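Local coordinates for protein beta-galacturonidase (Eisenbergiella tayi, PDB 6NCW) that acts as a glycoside hydrolase of family 2, a beta-galacturonidase that probably releases galacturonic acid from beta-linked galacturonides, at residues Ile35-Pro40 with Ala56-Glu61; Ile200-Glu203 with Ser209-Thr212; Ser224-Val229 with Asn266-Arg271; Asp355-Met360 with Trp373-Glu378. All blocks are in the same frame, centred on the assembly; numbering follows the deposited sequence.

How the contacts relate
The four contacts follow one another along the chain without overlap and sample its three kinds of domain. Contact 1 lies in the N-terminal beta domain and contact 2 in the immunoglobulin-like sandwich; contact 3 joins that sandwich to the barrel, and contact 4 lies within the barrel. Contacts 2 and 3 share one sheet of the sandwich, their centres 34 Å apart; contacts 3 and 4 share the barrel sheet, with nearest atoms about 12 Å apart. Contacts 1 and 3 fall on opposite sides of the chain's centre, 43 Å between contact centres. The galacturonate site is reached by contact 4 through Asn-377, whereas contacts 1, 2 and 3 lie away from it.

Contact 1: residues Ile35-Pro40 with Ala56-Glu61; sequences IQAPVP and ASYSRE
Tyr-58 lays its ring beside Val-39 and Ala-37 within the N-terminal beta domain of this family 2 hydrolase, where strands 35-39 and 55-63 flank strand 19-26 in one antiparallel sheet. The first shell is mainly apolar. CG2 of Val-39 makes the closest approach, 3.8 Å from Tyr-58 CD1, and the same methyl is 4.0 Å from Tyr-58 CE1, so it sits across that one ring bond. Ala-37 CB follows at 4.3 Å from Tyr-58 CE1. Val-39 presents this branch because CG1 stands anti to the backbone N (chi1 173°), which places CG2 opposite the carbonyl carbon. The strand segments run at 84° to each other with axes 9.0 Å apart, a spacing that fits their place on the two flanks of a shared neighbour in a strongly twisted sheet.

That neighbour supplies the second shell: Phe-23 of strand 19-26 meets the Tyr-58 ring with the planes about 60° apart, and Trp-21 touches Val-39. Tyr-58 OH shares a hydrogen bond with Tyr-46 OH. Beyond the sheet, Gln-36 NE2 is bonded to the carbonyl of Glu-325 of the second subunit, so strand 35-39 also faces the assembly interface. Further along strand 55-63, Arg-60 holds Glu-61 O with two nitrogens from the side of its guanidinium, NE at 2.8 Å and NH2 at 3.0 Å.

Contact 2: residues Ile200-Glu203 with Ser209-Thr212; sequences IVLE and SFST
Ile-200 presses its terminal methyl onto a face of the Phe-210 ring, joining the two sheets of the immunoglobulin-like beta-sandwich. Strand 193-202 pairs with 182-190 in one sheet, whereas 207-216 pairs with 165-176 in the other; the two segments run nearly antiparallel at 158°, their axes 8.8 Å apart, which is a packing distance and not that of paired strands.

Ile-200 CD1 is 3.6 Å from the Phe-210 centroid and 24° off the ring normal, a CH-pi contact; its offset runs toward the rim, where it comes to a tight 3.3 Å from Phe-210 CD2. The second branch also takes part: chi1 -55° sets CG2 of Ile-200 anti to the backbone N, 3.8 Å from Phe-210 CZ, while CG1, anti to the carbonyl carbon, carries CD1 over the face. At the ring's edge, near its plane, come the carbonyl oxygen of Val-201 and a methyl of Leu-202. Around them, Val-174 of strand 165-176 touches both Phe-210 and Leu-202, and Leu-198 also touches Phe-210. The edge approaches converge on one ring atom: Phe-210 CZ lies 3.8 Å from Val-201 O and 4.0 Å from Leu-202 CD2.

Contact 3: residues Ser224-Val229 with Asn266-Arg271; sequences SPESPV and NGRKLR
Ser-224 and Glu-226 face Asn-266 and Arg-268 in a loose contact. Van der Waals contact is limited to Ser-224 CB, 4.0 Å from Asn-266 ND2. That amide is held by backbone groups on both its atoms, ND2 by the carbonyl of Trp-223 and OD1 by the N-H of Glu-255, which fixes its rotation.

Glu-226 OE1 and Arg-268 NH1, opposite in charge, are 4.1 Å apart, too far for a salt bridge, so any attraction is probably modest; the carboxylate and guanidinium planes are turned 74° from each other. Arg-268 instead forms its salt bridge with Glu-560, apparently part of the C-terminal tag, and a cation-pi contact with Tyr-558.

Hydrogen bonds within 224-229 shape the turn. It is of type I, closed by Ser-227 N to Ser-224 O at 2.9 Å, and Ser-224 OG accepts weak bonds from the N-H groups of Glu-226 and Ser-227. Ser-227 O takes Ser-224 N and Val-229 N from opposite faces of its plane, the latter closing an inverse gamma turn centred on Pro-228.

The left-handed angles of Asn-266 and Gly-267 fit a type I' turn. The contact thus sets a turn of the immunoglobulin-like sandwich against a beta-hairpin leading into the TIM barrel.

Contact 4: residues Asp355-Met360 with Trp373-Glu378; sequences DCIREM and WGILNE
Met-360 and Trp-373 lie alongside each other, their chains running opposite ways, packing helix 349-364 against strand 370-374 of the TIM barrel. The helix lies in the connection between parallel strands 329-333 and 370-374, as in the beta-alpha-beta crossovers of this barrel.

From CB, which points toward the strand segment, the Met-360 chain extends with CG opposite the backbone N (chi1 160°). CG makes the nearest approach of the pair, 4.0 Å from Trp-373 CZ3. SD is 5.2 Å from the centroid of the six-membered ring and 56° off its normal, an oblique Met-aromatic contact. A bend at the last torsion (chi3 81°) then turns the terminal methyl on toward the next ring atom, CE coming within 4.2 Å of Trp-373 CE3. The side chain thus follows the benzo side of the indole, whose NE1 is bonded to Asp-401.

Earlier on the helix, Ile-357 continues the packing with Ile-375, which also touches Tyr-394 and Ile-397 of helix 384-400. Past Ile-375 the chain enters the substrate pocket: Asn-377 binds galacturonate, and here its ND2 is bonded to a glycerol. The isoleucine pair meets through single methyls, Ile-357 CD1 lying 4.2 Å from Ile-375 CG2.

Contact 1: residues Ile35-Pro40 with Ala56-Glu61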
loop_
_atom_site.group_PDB
_atom_site.type_symbol
_atom_site.label_atom_id
_atom_site.label_comp_id
_atom_site.label_asym_id
_atom_site.label_seq_id
_atom_site.Cartn_x
_atom_site.Cartn_y
_atom_site.Cartn_z
ATOM N N ILE A 35 -31.612 -13.774 -1.137
ATOM C CA ILE A 35 -30.337 -14.369 -0.761
ATOM C C ILE A 35 -30.411 -14.772 0.710
ATOM O O ILE A 35 -31.261 -14.301 1.465
ATOM C CB ILE A 35 -29.141 -13.425 -1.039
ATOM C CG1 ILE A 35 -29.152 -12.224 -0.112
ATOM C CG2 ILE A 35 -29.205 -12.896 -2.473
ATOM C CD1 ILE A 35 -27.858 -12.017 0.646
ATOM N N GLN A 36 -29.518 -15.671 1.115
ATOM C CA GLN A 36 -29.448 -16.092 2.511
ATOM C C GLN A 36 -28.402 -15.235 3.213
ATOM O O GLN A 36 -27.210 -15.306 2.900
ATOM C CB GLN A 36 -29.129 -17.580 2.611
ATOM C CG GLN A 36 -30.260 -18.457 2.050
ATOM C CD GLN A 36 -29.858 -19.909 1.956
ATOM O OE1 GLN A 36 -29.058 -20.278 1.096
ATOM N NE2 GLN A 36 -30.380 -20.737 2.867
ATOM N N ALA A 37 -28.851 -14.425 4.153
ATOM C CA ALA A 37 -28.024 -13.423 4.778
ATOM C C ALA A 37 -27.818 -13.744 6.253
ATOM O O ALA A 37 -28.700 -14.327 6.893
ATOM C CB ALA A 37 -28.662 -12.038 4.640
ATOM N N PRO A 38 -26.664 -13.390 6.822
ATOM C CA PRO A 38 -26.451 -13.615 8.259
ATOM C C PRO A 38 -27.191 -12.612 9.138
ATOM O O PRO A 38 -27.285 -11.420 8.831
ATOM C CB PRO A 38 -24.935 -13.459 8.413
ATOM C CG PRO A 38 -24.545 -12.527 7.297
ATOM C CD PRO A 38 -25.446 -12.902 6.142
ATOM N N VAL A 39 -27.699 -13.107 10.264
ATOM C CA VAL A 39 -28.244 -12.268 11.321
ATOM C C VAL A 39 -27.553 -12.708 12.603
ATOM O O VAL A 39 -27.578 -13.893 12.942
ATOM C CB VAL A 39 -29.773 -12.398 11.454
ATOM C CG1 VAL A 39 -30.279 -11.631 12.673
ATOM C CG2 VAL A 39 -30.480 -11.886 10.184
ATOM N N PRO A 40 -26.876 -11.806 13.347
ATOM C CA PRO A 40 -26.662 -10.380 13.050
ATOM C C PRO A 40 -25.837 -10.141 11.787
ATOM O O PRO A 40 -25.080 -11.028 11.376
ATOM C CB PRO A 40 -25.893 -9.867 14.278
ATOM C CG PRO A 40 -25.201 -11.076 14.803
ATOM C CD PRO A 40 -26.157 -12.223 14.563
ATOM N N ALA A 56 -35.175 -2.984 3.187
ATOM C CA ALA A 56 -34.969 -4.371 2.805
ATOM C C ALA A 56 -35.748 -5.255 3.769
ATOM O O ALA A 56 -36.106 -4.831 4.866
ATOM C CB ALA A 56 -33.484 -4.731 2.798
ATOM N N SER A 57 -36.027 -6.488 3.352
ATOM C CA SER A 57 -36.805 -7.413 4.171
ATOM C C SER A 57 -35.957 -8.597 4.622
ATOM O O SER A 57 -35.281 -9.231 3.804
ATOM C CB SER A 57 -38.042 -7.913 3.417
ATOM O OG SER A 57 -38.299 -9.271 3.734
ATOM N N TYR A 58 -36.021 -8.904 5.917
ATOM C CA TYR A 58 -35.468 -10.125 6.498
ATOM C C TYR A 58 -36.605 -11.012 6.989
ATOM O O TYR A 58 -37.521 -10.532 7.663
ATOM C CB TYR A 58 -34.555 -9.821 7.695
ATOM C CG TYR A 58 -33.237 -9.135 7.389
ATOM C CD1 TYR A 58 -32.039 -9.855 7.407
ATOM C CD2 TYR A 58 -33.178 -7.764 7.132
ATOM C CE1 TYR A 58 -30.821 -9.234 7.153
ATOM C CE2 TYR A 58 -31.956 -7.137 6.872
ATOM C CZ TYR A 58 -30.786 -7.878 6.884
ATOM O OH TYR A 58 -29.568 -7.274 6.620
ATOM N N SER A 59 -36.537 -12.312 6.702
ATOM C CA SER A 59 -37.596 -13.195 7.161
ATOM C C SER A 59 -37.051 -14.580 7.483
ATOM O O SER A 59 -36.035 -15.019 6.934
ATOM C CB SER A 59 -38.723 -13.285 6.122
ATOM O OG SER A 59 -38.196 -13.448 4.812
ATOM N N ARG A 60 -37.745 -15.251 8.395
ATOM C CA ARG A 60 -37.506 -16.646 8.750
ATOM C C ARG A 60 -38.777 -17.175 9.406
ATOM O O ARG A 60 -39.762 -16.449 9.555
ATOM C CB ARG A 60 -36.314 -16.791 9.697
ATOM C CG ARG A 60 -36.506 -16.106 11.044
ATOM C CD ARG A 60 -35.517 -16.688 12.075
ATOM N NE ARG A 60 -35.875 -18.064 12.425
ATOM C CZ ARG A 60 -35.072 -18.939 13.032
ATOM N NH1 ARG A 60 -33.830 -18.606 13.373
ATOM N NH2 ARG A 60 -35.513 -20.164 13.292
ATOM N N GLU A 61 -38.744 -18.434 9.829
ATOM C CA GLU A 61 -39.862 -19.017 10.553
ATOM C C GLU A 61 -39.456 -19.355 11.980
ATOM O O GLU A 61 -38.276 -19.534 12.297
ATOM C CB GLU A 61 -40.389 -20.271 9.845
ATOM C CG GLU A 61 -40.971 -20.004 8.458
ATOM C CD GLU A 61 -41.515 -21.272 7.806
ATOM O OE1 GLU A 61 -41.012 -22.377 8.130
ATOM O OE2 GLU A 61 -42.454 -21.166 6.980
#

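Contact 2: residues Ile200-Glu203 with Ser209-Thr212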
loop_
_atom_site.group_PDB
_atom_site.type_symbol
_atom_site.label_atom_id
_atom_site.label_comp_id
_atom_site.label_asym_id
_atom_site.label_seq_id
_atom_site.Cartn_x
_atom_site.Cartn_y
_atom_site.Cartn_z
ATOM N N ILE A 200 -45.960 -9.094 45.365
ATOM C CA ILE A 200 -46.384 -8.459 44.120
ATOM C C ILE A 200 -47.902 -8.491 44.059
ATOM O O ILE A 200 -48.514 -9.541 44.293
ATOM C CB ILE A 200 -45.802 -9.171 42.878
ATOM C CG1 ILE A 200 -44.281 -9.263 42.941
ATOM C CG2 ILE A 200 -46.221 -8.463 41.612
ATOM C CD1 ILE A 200 -43.611 -7.941 43.005
ATOM N N VAL A 201 -48.503 -7.354 43.715
ATOM C CA VAL A 201 -49.912 -7.288 43.358
ATOM C C VAL A 201 -50.040 -6.409 42.121
ATOM O O VAL A 201 -49.668 -5.228 42.151
ATOM C CB VAL A 201 -50.789 -6.743 44.495
ATOM C CG1 VAL A 201 -52.183 -6.466 43.966
ATOM C CG2 VAL A 201 -50.845 -7.739 45.641
ATOM N N LEU A 202 -50.564 -6.977 41.038
ATOM C CA LEU A 202 -50.748 -6.271 39.783
ATOM C C LEU A 202 -52.211 -6.339 39.374
ATOM O O LEU A 202 -52.808 -7.419 39.371
ATOM C CB LEU A 202 -49.871 -6.871 38.683
ATOM C CG LEU A 202 -48.362 -6.682 38.829
ATOM C CD1 LEU A 202 -47.639 -7.680 37.961
ATOM C CD2 LEU A 202 -47.998 -5.271 38.431
ATOM N N GLU A 203 -52.779 -5.188 39.028
ATOM C CA GLU A 203 -54.090 -5.165 38.401
ATOM C C GLU A 203 -53.969 -5.594 36.938
ATOM O O GLU A 203 -52.876 -5.629 36.360
ATOM C CB GLU A 203 -54.718 -3.770 38.519
ATOM C CG GLU A 203 -54.903 -3.284 39.975
ATOM C CD GLU A 203 -55.876 -4.153 40.788
ATOM O OE1 GLU A 203 -57.022 -4.359 40.324
ATOM O OE2 GLU A 203 -55.497 -4.639 41.886
ATOM N N SER A 209 -43.351 -1.418 39.063
ATOM C CA SER A 209 -42.109 -1.805 39.714
ATOM C C SER A 209 -42.271 -1.808 41.228
ATOM O O SER A 209 -43.140 -1.136 41.789
ATOM C CB SER A 209 -40.938 -0.892 39.312
ATOM O OG SER A 209 -41.342 0.451 39.113
ATOM N N PHE A 210 -41.420 -2.602 41.874
ATOM C CA PHE A 210 -41.426 -2.812 43.315
ATOM C C PHE A 210 -39.981 -2.777 43.783
ATOM O O PHE A 210 -39.112 -3.378 43.145
ATOM C CB PHE A 210 -42.090 -4.150 43.678
ATOM C CG PHE A 210 -43.446 -4.347 43.037
ATOM C CD1 PHE A 210 -44.604 -4.004 43.712
ATOM C CD2 PHE A 210 -43.558 -4.844 41.750
ATOM C CE1 PHE A 210 -45.842 -4.176 43.119
ATOM C CE2 PHE A 210 -44.793 -5.020 41.152
ATOM C CZ PHE A 210 -45.936 -4.681 41.833
ATOM N N SER A 211 -39.712 -2.060 44.867
ATOM C CA SER A 211 -38.349 -1.900 45.353
ATOM C C SER A 211 -38.174 -2.600 46.688
ATOM O O SER A 211 -39.091 -2.633 47.510
ATOM C CB SER A 211 -37.972 -0.426 45.502
ATOM O OG SER A 211 -37.845 0.185 44.235
ATOM N N THR A 212 -36.993 -3.165 46.889
ATOM C CA THR A 212 -36.596 -3.581 48.214
ATOM C C THR A 212 -36.074 -2.382 48.997
ATOM O O THR A 212 -35.849 -1.291 48.460
ATOM C CB THR A 212 -35.518 -4.661 48.156
ATOM O OG1 THR A 212 -34.244 -4.050 47.877
ATOM C CG2 THR A 212 -35.871 -5.713 47.101
#

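Contact 3: residues Ser224-Val229 with Asn266-Arg271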
loop_
_atom_site.group_PDB
_atom_site.type_symbol
_atom_site.label_atom_id
_atom_site.label_comp_id
_atom_site.label_asym_id
_atom_site.label_seq_id
_atom_site.Cartn_x
_atom_site.Cartn_y
_atom_site.Cartn_z
ATOM N N SER A 224 -13.637 -3.295 40.540
ATOM C CA SER A 224 -12.734 -2.211 40.184
ATOM C C SER A 224 -11.897 -2.665 39.004
ATOM O O SER A 224 -11.842 -3.867 38.709
ATOM C CB SER A 224 -11.825 -1.829 41.359
ATOM O OG SER A 224 -10.783 -2.778 41.463
ATOM N N PRO A 225 -11.247 -1.729 38.301
ATOM C CA PRO A 225 -10.334 -2.124 37.212
ATOM C C PRO A 225 -9.344 -3.201 37.602
ATOM O O PRO A 225 -9.092 -4.102 36.800
ATOM C CB PRO A 225 -9.631 -0.809 36.869
ATOM C CG PRO A 225 -10.677 0.237 37.145
ATOM C CD PRO A 225 -11.548 -0.288 38.274
ATOM N N GLU A 226 -8.788 -3.149 38.819
ATOM C CA GLU A 226 -7.808 -4.143 39.256
ATOM C C GLU A 226 -8.441 -5.464 39.662
ATOM O O GLU A 226 -7.746 -6.486 39.682
ATOM C CB GLU A 226 -6.995 -3.636 40.450
ATOM C CG GLU A 226 -6.629 -2.171 40.385
ATOM C CD GLU A 226 -7.713 -1.311 40.991
ATOM O OE1 GLU A 226 -8.104 -1.536 42.166
ATOM O OE2 GLU A 226 -8.182 -0.412 40.291
ATOM N N SER A 227 -9.726 -5.459 40.008
ATOM C CA SER A 227 -10.401 -6.653 40.513
ATOM C C SER A 227 -11.870 -6.615 40.100
ATOM O O SER A 227 -12.751 -6.232 40.879
ATOM C CB SER A 227 -10.250 -6.748 42.030
ATOM O OG SER A 227 -10.854 -7.924 42.511
ATOM N N PRO A 228 -12.177 -7.008 38.859
ATOM C CA PRO A 228 -13.580 -6.840 38.414
ATOM C C PRO A 228 -14.497 -7.978 38.847
ATOM O O PRO A 228 -14.978 -8.777 38.033
ATOM C CB PRO A 228 -13.431 -6.749 36.889
ATOM C CG PRO A 228 -12.216 -7.548 36.585
ATOM C CD PRO A 228 -11.275 -7.367 37.747
ATOM N N VAL A 229 -14.780 -8.047 40.152
ATOM C CA VAL A 229 -15.652 -9.090 40.687
ATOM C C VAL A 229 -17.097 -8.808 40.298
ATOM O O VAL A 229 -17.599 -7.695 40.489
ATOM C CB VAL A 229 -15.512 -9.173 42.217
ATOM C CG1 VAL A 229 -16.523 -10.148 42.797
ATOM C CG2 VAL A 229 -14.094 -9.531 42.603
ATOM N N ASN A 266 -14.820 4.062 44.052
ATOM C CA ASN A 266 -14.565 3.411 45.345
ATOM C C ASN A 266 -13.659 4.263 46.226
ATOM O O ASN A 266 -12.810 3.744 46.956
ATOM C CB ASN A 266 -13.953 2.021 45.169
ATOM C CG ASN A 266 -14.869 1.088 44.432
ATOM O OD1 ASN A 266 -16.073 1.310 44.397
ATOM N ND2 ASN A 266 -14.308 0.052 43.817
ATOM N N GLY A 267 -13.807 5.582 46.131
ATOM C CA GLY A 267 -13.068 6.494 46.966
ATOM C C GLY A 267 -11.727 6.936 46.432
ATOM O O GLY A 267 -11.070 7.763 47.078
ATOM N N ARG A 268 -11.290 6.425 45.283
ATOM C CA ARG A 268 -9.969 6.737 44.742
ATOM C C ARG A 268 -10.093 7.674 43.545
ATOM O O ARG A 268 -11.039 7.564 42.762
ATOM C CB ARG A 268 -9.233 5.455 44.329
ATOM C CG ARG A 268 -9.277 4.387 45.403
ATOM C CD ARG A 268 -8.396 3.201 45.056
ATOM N NE ARG A 268 -6.997 3.605 44.943
ATOM C CZ ARG A 268 -6.018 2.792 44.565
ATOM N NH1 ARG A 268 -6.286 1.522 44.263
ATOM N NH2 ARG A 268 -4.775 3.249 44.479
ATOM N N LYS A 269 -9.140 8.599 43.415
ATOM C CA LYS A 269 -9.173 9.606 42.355
ATOM C C LYS A 269 -8.792 8.947 41.037
ATOM O O LYS A 269 -7.628 8.601 40.825
ATOM C CB LYS A 269 -8.236 10.774 42.663
ATOM C CG LYS A 269 -8.638 11.540 43.909
ATOM C CD LYS A 269 -7.590 12.574 44.327
ATOM C CE LYS A 269 -8.050 13.353 45.567
ATOM N NZ LYS A 269 -7.390 14.700 45.671
ATOM N N LEU A 270 -9.771 8.809 40.148
ATOM C CA LEU A 270 -9.614 8.092 38.890
ATOM C C LEU A 270 -8.836 8.904 37.852
ATOM O O LEU A 270 -9.042 10.110 37.705
ATOM C CB LEU A 270 -11.005 7.751 38.359
ATOM C CG LEU A 270 -11.203 6.682 37.308
ATOM C CD1 LEU A 270 -10.567 5.378 37.727
ATOM C CD2 LEU A 270 -12.694 6.519 37.154
ATOM N N ARG A 271 -7.925 8.234 37.137
ATOM C CA ARG A 271 -7.314 8.771 35.925
ATOM C C ARG A 271 -7.833 7.984 34.721
ATOM O O ARG A 271 -7.658 6.762 34.649
ATOM C CB ARG A 271 -5.789 8.703 35.975
ATOM C CG ARG A 271 -5.149 9.202 34.680
ATOM C CD ARG A 271 -3.651 8.896 34.576
ATOM N NE ARG A 271 -2.866 9.660 35.541
ATOM C CZ ARG A 271 -2.401 9.154 36.676
ATOM N NH1 ARG A 271 -2.634 7.884 36.978
ATOM N NH2 ARG A 271 -1.705 9.916 37.508
#

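Contact 4: residues Asp355-Met360 with Trp373-Glu378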
loop_
_atom_site.group_PDB
_atom_site.type_symbol
_atom_site.label_atom_id
_atom_site.label_comp_id
_atom_site.label_asym_id
_atom_site.label_seq_id
_atom_site.Cartn_x
_atom_site.Cartn_y
_atom_site.Cartn_z
ATOM N N ASP A 355 -36.432 8.588 23.665
ATOM C CA ASP A 355 -36.562 7.140 23.488
ATOM C C ASP A 355 -35.213 6.433 23.628
ATOM O O ASP A 355 -35.111 5.385 24.280
ATOM C CB ASP A 355 -37.186 6.828 22.128
ATOM C CG ASP A 355 -38.676 7.155 22.070
ATOM O OD1 ASP A 355 -39.304 7.311 23.135
ATOM O OD2 ASP A 355 -39.218 7.243 20.948
ATOM N N CYS A 356 -34.171 6.972 22.990
ATOM C CA CYS A 356 -32.849 6.359 23.091
ATOM C C CYS A 356 -32.368 6.341 24.537
ATOM O O CYS A 356 -31.895 5.315 25.033
ATOM C CB CYS A 356 -31.850 7.099 22.195
ATOM S SG CYS A 356 -30.125 6.439 22.238
ATOM N N ILE A 357 -32.490 7.470 25.229
ATOM C CA ILE A 357 -32.052 7.531 26.620
ATOM C C ILE A 357 -32.832 6.533 27.482
ATOM O O ILE A 357 -32.252 5.786 28.280
ATOM C CB ILE A 357 -32.195 8.964 27.145
ATOM C CG1 ILE A 357 -31.236 9.894 26.377
ATOM C CG2 ILE A 357 -31.967 9.008 28.674
ATOM C CD1 ILE A 357 -31.205 11.292 26.959
ATOM N N ARG A 358 -34.163 6.520 27.352
ATOM C CA ARG A 358 -34.969 5.599 28.159
ATOM C C ARG A 358 -34.541 4.156 27.935
ATOM O O ARG A 358 -34.314 3.407 28.895
ATOM C CB ARG A 358 -36.449 5.767 27.834
ATOM C CG ARG A 358 -37.107 6.922 28.562
ATOM C CD ARG A 358 -38.601 6.971 28.254
ATOM N NE ARG A 358 -38.837 7.421 26.887
ATOM C CZ ARG A 358 -39.014 8.697 26.548
ATOM N NH1 ARG A 358 -39.001 9.646 27.481
ATOM N NH2 ARG A 358 -39.212 9.019 25.276
ATOM N N GLU A 359 -34.410 3.754 26.668
ATOM C CA GLU A 359 -34.069 2.371 26.363
ATOM C C GLU A 359 -32.650 2.034 26.801
ATOM O O GLU A 359 -32.409 0.945 27.340
ATOM C CB GLU A 359 -34.265 2.116 24.875
ATOM C CG GLU A 359 -35.747 2.137 24.468
ATOM C CD GLU A 359 -35.919 2.023 22.957
ATOM O OE1 GLU A 359 -37.028 1.703 22.501
ATOM O OE2 GLU A 359 -34.932 2.243 22.223
ATOM N N MET A 360 -31.714 2.976 26.610
ATOM C CA MET A 360 -30.320 2.764 26.985
ATOM C C MET A 360 -30.176 2.526 28.487
ATOM O O MET A 360 -29.559 1.545 28.912
ATOM C CB MET A 360 -29.489 3.967 26.524
ATOM C CG MET A 360 -28.153 4.182 27.191
ATOM S SD MET A 360 -27.327 5.692 26.555
ATOM C CE MET A 360 -28.109 7.032 27.457
ATOM N N TRP A 373 -22.841 8.755 32.197
ATOM C CA TRP A 373 -23.726 8.885 31.043
ATOM C C TRP A 373 -23.388 10.153 30.267
ATOM O O TRP A 373 -23.304 11.235 30.851
ATOM C CB TRP A 373 -25.201 8.936 31.461
ATOM C CG TRP A 373 -25.725 7.724 32.216
ATOM C CD1 TRP A 373 -26.201 7.704 33.501
ATOM C CD2 TRP A 373 -25.860 6.388 31.724
ATOM N NE1 TRP A 373 -26.615 6.439 33.840
ATOM C CE2 TRP A 373 -26.412 5.609 32.769
ATOM C CE3 TRP A 373 -25.554 5.764 30.507
ATOM C CZ2 TRP A 373 -26.662 4.236 32.630
ATOM C CZ3 TRP A 373 -25.804 4.404 30.369
ATOM C CH2 TRP A 373 -26.355 3.657 31.424
ATOM N N GLY A 374 -23.272 10.033 28.947
ATOM C CA GLY A 374 -23.049 11.195 28.113
ATOM C C GLY A 374 -24.245 11.514 27.248
ATOM O O GLY A 374 -25.063 10.636 26.959
ATOM N N ILE A 375 -24.372 12.762 26.805
ATOM C CA ILE A 375 -25.421 13.102 25.849
ATOM C C ILE A 375 -24.874 14.035 24.773
ATOM O O ILE A 375 -23.888 14.749 24.981
ATOM C CB ILE A 375 -26.651 13.754 26.527
ATOM C CG1 ILE A 375 -26.268 15.057 27.242
ATOM C CG2 ILE A 375 -27.323 12.800 27.481
ATOM C CD1 ILE A 375 -27.468 15.755 27.885
ATOM N N LEU A 376 -25.521 14.000 23.608
ATOM C CA LEU A 376 -25.486 15.100 22.638
ATOM C C LEU A 376 -24.062 15.571 22.336
ATOM O O LEU A 376 -23.740 16.765 22.418
ATOM C CB LEU A 376 -26.343 16.264 23.132
ATOM C CG LEU A 376 -27.818 15.949 23.373
ATOM C CD1 LEU A 376 -28.534 17.235 23.784
ATOM C CD2 LEU A 376 -28.463 15.283 22.136
ATOM N N ASN A 377 -23.213 14.616 21.960
ATOM C CA ASN A 377 -21.865 14.920 21.500
ATOM C C ASN A 377 -21.856 16.028 20.449
ATOM O O ASN A 377 -22.485 15.906 19.395
ATOM C CB ASN A 377 -21.217 13.654 20.934
ATOM C CG ASN A 377 -19.858 13.937 20.326
ATOM O OD1 ASN A 377 -18.847 13.986 21.038
ATOM N ND2 ASN A 377 -19.825 14.147 19.003
ATOM N N GLU A 378 -21.139 17.113 20.755
ATOM C CA GLU A 378 -20.929 18.237 19.843
ATOM C C GLU A 378 -22.236 18.800 19.270
ATOM O O GLU A 378 -22.269 19.301 18.144
ATOM C CB GLU A 378 -19.976 17.848 18.707
ATOM C CG GLU A 378 -18.556 17.555 19.189
ATOM C CD GLU A 378 -17.530 17.583 18.062
ATOM O OE1 GLU A 378 -17.939 17.684 16.877
ATOM O OE2 GLU A 378 -16.310 17.504 18.366
#